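Local coordinates for protein exopolyphosphatase (PDB 3MDQ) that probably hydrolyses inorganic polyphosphate from its chain ends, releasing orthophosphate, as an exopolyphosphatase of the Ppx/GppA family, at residues His173-Arg181 with Gln250-Glu258. Sequence-based numbering, arbitrary orientation. Where two conformers were deposited one is given.
Sequences HDPMREDDR and QLVASTRRE. With SO4 (sulfate ion), chain G.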
loop_
_atom_site.group_PDB
_atom_site.type_symbol
_atom_site.label_atom_id
_atom_site.label_comp_id
_atom_site.label_asym_id
_atom_site.label_seq_id
_atom_site.Cartn_x
_atom_site.Cartn_y
_atom_site.Cartn_z
ATOM N N HIS A 173 -16.908 12.258 10.031
ATOM C CA HIS A 173 -16.846 12.896 11.337
ATOM C C HIS A 173 -15.855 12.206 12.269
ATOM O O HIS A 173 -15.434 11.068 12.042
ATOM C CB HIS A 173 -18.231 12.969 11.957
ATOM C CG HIS A 173 -19.163 13.840 11.181
ATOM N ND1 HIS A 173 -19.857 13.378 10.076
ATOM C CD2 HIS A 173 -19.484 15.148 11.318
ATOM C CE1 HIS A 173 -20.568 14.378 9.574
ATOM N NE2 HIS A 173 -20.387 15.453 10.324
ATOM N N ASP A 174 -15.470 12.926 13.315
ATOM C CA ASP A 174 -14.437 12.519 14.261
ATOM C C ASP A 174 -15.031 12.531 15.661
ATOM O O ASP A 174 -15.085 13.612 16.323
ATOM C CB ASP A 174 -13.311 13.540 14.181
ATOM C CG ASP A 174 -12.160 13.224 15.083
ATOM O OD1 ASP A 174 -11.864 12.043 15.289
ATOM O OD2 ASP A 174 -11.499 14.185 15.540
ATOM N N PRO A 175 -15.510 11.387 16.147
ATOM C CA PRO A 175 -15.466 10.038 15.581
ATOM C C PRO A 175 -16.594 9.760 14.591
ATOM O O PRO A 175 -17.532 10.546 14.425
ATOM C CB PRO A 175 -15.596 9.159 16.811
ATOM C CG PRO A 175 -16.517 9.935 17.650
ATOM C CD PRO A 175 -16.068 11.372 17.497
HETATM N N MSE A 176 -16.474 8.636 13.904
HETATM C CA MSE A 176 -17.390 8.277 12.827
HETATM C C MSE A 176 -18.813 8.104 13.343
HETATM O O MSE A 176 -19.035 7.588 14.436
HETATM C CB MSE A 176 -16.885 6.999 12.143
HETATM C CG MSE A 176 -17.855 6.381 11.184
HETATM SE SE MSE A 176 -17.126 4.914 10.165
HETATM C CE MSE A 176 -15.673 5.957 9.276
ATOM N N ARG A 177 -19.769 8.601 12.565
ATOM C CA ARG A 177 -21.153 8.498 12.844
ATOM C C ARG A 177 -21.847 7.448 11.979
ATOM O O ARG A 177 -21.370 7.105 10.910
ATOM C CB ARG A 177 -21.786 9.854 12.581
ATOM C CG ARG A 177 -21.229 10.956 13.438
ATOM C CD ARG A 177 -21.853 12.289 13.058
ATOM N NE ARG A 177 -21.291 13.333 13.889
ATOM C CZ ARG A 177 -21.666 14.608 13.843
ATOM N NH1 ARG A 177 -22.622 14.985 13.017
ATOM N NH2 ARG A 177 -21.071 15.494 14.624
ATOM N N GLU A 178 -22.987 6.958 12.451
ATOM C CA GLU A 178 -23.781 6.029 11.660
ATOM C C GLU A 178 -24.036 6.524 10.221
ATOM O O GLU A 178 -23.884 5.745 9.256
ATOM C CB GLU A 178 -25.103 5.779 12.359
ATOM C CG GLU A 178 -26.135 4.983 11.542
ATOM C CD GLU A 178 -25.665 3.628 11.073
ATOM O OE1 GLU A 178 -24.639 3.116 11.574
ATOM O OE2 GLU A 178 -26.355 3.061 10.180
ATOM N N ASP A 179 -24.427 7.787 10.048
ATOM C CA ASP A 179 -24.628 8.304 8.706
ATOM C C ASP A 179 -23.342 8.280 7.840
ATOM O O ASP A 179 -23.411 8.090 6.612
ATOM C CB ASP A 179 -25.235 9.687 8.731
ATOM C CG ASP A 179 -25.629 10.165 7.344
ATOM O OD1 ASP A 179 -26.615 9.619 6.784
ATOM O OD2 ASP A 179 -24.947 11.057 6.820
ATOM N N ASP A 180 -22.165 8.463 8.459
ATOM C CA ASP A 180 -20.884 8.326 7.735
ATOM C C ASP A 180 -20.700 6.884 7.222
ATOM O O ASP A 180 -20.159 6.690 6.122
ATOM C CB ASP A 180 -19.678 8.650 8.617
ATOM C CG ASP A 180 -19.675 10.048 9.186
ATOM O OD1 ASP A 180 -20.318 10.975 8.631
ATOM O OD2 ASP A 180 -18.978 10.229 10.224
ATOM N N ARG A 181 -21.090 5.879 8.022
ATOM C CA ARG A 181 -20.990 4.481 7.599
ATOM C C ARG A 181 -21.906 4.222 6.399
ATOM O O ARG A 181 -21.515 3.518 5.452
ATOM C CB ARG A 181 -21.294 3.502 8.746
ATOM C CG ARG A 181 -20.321 3.599 9.918
ATOM C CD ARG A 181 -20.596 2.546 11.013
ATOM N NE ARG A 181 -20.260 3.102 12.320
ATOM C CZ ARG A 181 -21.149 3.415 13.254
ATOM N NH1 ARG A 181 -22.435 3.172 13.055
ATOM N NH2 ARG A 181 -20.748 3.945 14.399
ATOM N N GLN A 250 -12.743 -0.918 17.657
ATOM C CA GLN A 250 -11.847 0.037 18.341
ATOM C C GLN A 250 -11.602 1.271 17.457
ATOM O O GLN A 250 -11.772 2.408 17.897
ATOM C CB GLN A 250 -10.518 -0.637 18.736
ATOM C CG GLN A 250 -9.486 0.331 19.251
ATOM C CD GLN A 250 -8.124 -0.278 19.470
ATOM O OE1 GLN A 250 -7.954 -1.496 19.371
ATOM N NE2 GLN A 250 -7.138 0.573 19.752
ATOM N N LEU A 251 -11.261 1.057 16.191
ATOM C CA LEU A 251 -10.899 2.187 15.345
ATOM C C LEU A 251 -12.129 2.998 14.912
ATOM O O LEU A 251 -12.042 4.214 14.830
ATOM C CB LEU A 251 -10.103 1.677 14.139
ATOM C CG LEU A 251 -8.715 1.198 14.507
ATOM C CD1 LEU A 251 -8.074 0.373 13.341
ATOM C CD2 LEU A 251 -7.782 2.351 14.891
ATOM N N VAL A 252 -13.269 2.352 14.660
ATOM C CA VAL A 252 -14.493 3.099 14.330
ATOM C C VAL A 252 -14.896 4.013 15.519
ATOM O O VAL A 252 -15.383 5.127 15.307
ATOM C CB VAL A 252 -15.612 2.172 13.873
ATOM C CG1 VAL A 252 -16.978 2.892 13.863
ATOM C CG2 VAL A 252 -15.244 1.582 12.532
ATOM N N ALA A 253 -14.685 3.568 16.744
ATOM C CA ALA A 253 -15.047 4.376 17.923
ATOM C C ALA A 253 -14.051 5.506 18.191
ATOM O O ALA A 253 -14.372 6.441 18.889
ATOM C CB ALA A 253 -15.163 3.490 19.181
ATOM N N SER A 254 -12.837 5.374 17.674
ATOM C CA SER A 254 -11.723 6.232 17.996
ATOM C C SER A 254 -11.815 7.628 17.397
ATOM O O SER A 254 -12.393 7.842 16.329
ATOM C CB SER A 254 -10.388 5.565 17.568
ATOM O OG SER A 254 -10.220 5.640 16.143
ATOM N N THR A 255 -11.185 8.577 18.093
ATOM C CA THR A 255 -10.911 9.869 17.516
ATOM C C THR A 255 -9.533 9.914 16.865
ATOM O O THR A 255 -8.662 9.115 17.169
ATOM C CB THR A 255 -11.001 10.989 18.570
ATOM O OG1 THR A 255 -9.911 10.832 19.464
ATOM C CG2 THR A 255 -12.300 10.938 19.328
ATOM N N ARG A 256 -9.345 10.876 15.973
ATOM C CA ARG A 256 -8.048 11.096 15.355
ATOM C C ARG A 256 -6.953 11.245 16.425
ATOM O O ARG A 256 -5.876 10.656 16.331
ATOM C CB ARG A 256 -8.067 12.343 14.454
ATOM C CG ARG A 256 -6.726 12.651 13.840
ATOM C CD ARG A 256 -6.794 13.911 12.963
ATOM N NE ARG A 256 -5.449 14.321 12.584
ATOM C CZ ARG A 256 -4.713 15.219 13.222
ATOM N NH1 ARG A 256 -5.175 15.843 14.305
ATOM N NH2 ARG A 256 -3.498 15.480 12.770
ATOM N N ARG A 257 -7.227 12.057 17.440
ATOM C CA ARG A 257 -6.247 12.285 18.499
ATOM C C ARG A 257 -5.859 10.997 19.208
ATOM O O ARG A 257 -4.687 10.775 19.496
ATOM C CB ARG A 257 -6.799 13.303 19.497
ATOM C CG ARG A 257 -5.839 13.654 20.598
ATOM C CD ARG A 257 -4.566 14.230 20.056
ATOM N NE ARG A 257 -4.760 15.452 19.285
ATOM C CZ ARG A 257 -3.751 16.131 18.755
ATOM N NH1 ARG A 257 -2.514 15.684 18.934
ATOM N NH2 ARG A 257 -3.975 17.241 18.060
ATOM N N GLU A 258 -6.827 10.129 19.481
ATOM C CA GLU A 258 -6.540 8.818 20.098
ATOM C C GLU A 258 -5.678 7.960 19.180
ATOM O O GLU A 258 -4.762 7.274 19.627
ATOM C CB GLU A 258 -7.807 8.064 20.421
ATOM C CG GLU A 258 -8.567 8.695 21.585
ATOM C CD GLU A 258 -9.963 8.160 21.792
ATOM O OE1 GLU A 258 -10.610 7.611 20.862
ATOM O OE2 GLU A 258 -10.459 8.372 22.921
HETATM S S SO4 G . -16.186 16.719 12.791
HETATM O O1 SO4 G . -17.338 17.543 12.400
HETATM O O2 SO4 G . -15.516 16.416 11.510
HETATM O O3 SO4 G . -16.607 15.599 13.564
HETATM O O4 SO4 G . -15.263 17.498 13.623
HETATM O O HOH W 1 -13.891 7.188 14.115
HETATM O O HOH W 2 -17.682 6.271 16.329
#
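Asp174 turns its CG anti to the backbone N (chi1 -179°), which carries the carboxylate across to the start of helix 256-260. There Asp174 OD1 accepts a hydrogen bond from the backbone N of Arg256 at 2.9 Å, on the syn side and 18° out of the carboxylate plane. The Arg256 side chain is extended and leads off to salt bridges with Asp271 and Glu267. Val252 sets CG1 anti to its own N (chi1 166°), and in the modelled conformer of Arg181, a less certain placement, that methyl lies near the guanidinium edge. Pro175, after a cis peptide bond, rests CB on Ser254 O at 3.5 Å. One water bridges the N of Met176, a selenomethionine, to the carbonyls of Val252 and Ser254, and another links Met176 O to Val252 O. The contact joins the loop before helix 178-191 to the turn between helices 241-253 and 256-260, in a family of the actin-like ATPase clan. Thr255 and Glu258 form a capping box at that turn: Glu258 N donates to Thr255 OG1, and Thr255 N to Glu258 OE1. Next to Asp174 in the chain, His173 ND1 donates in its ring plane to the syn lone pair of Asp180 OD1 at 2.8 Å. A leucine at His173 would probably leave Asp180 OD1 without this donor and the Arg177 guanidinium without the ring over its face. Asp174 N donates to a sulfate, probably from the crystallisation liquor, also hydrogen-bonded to His171.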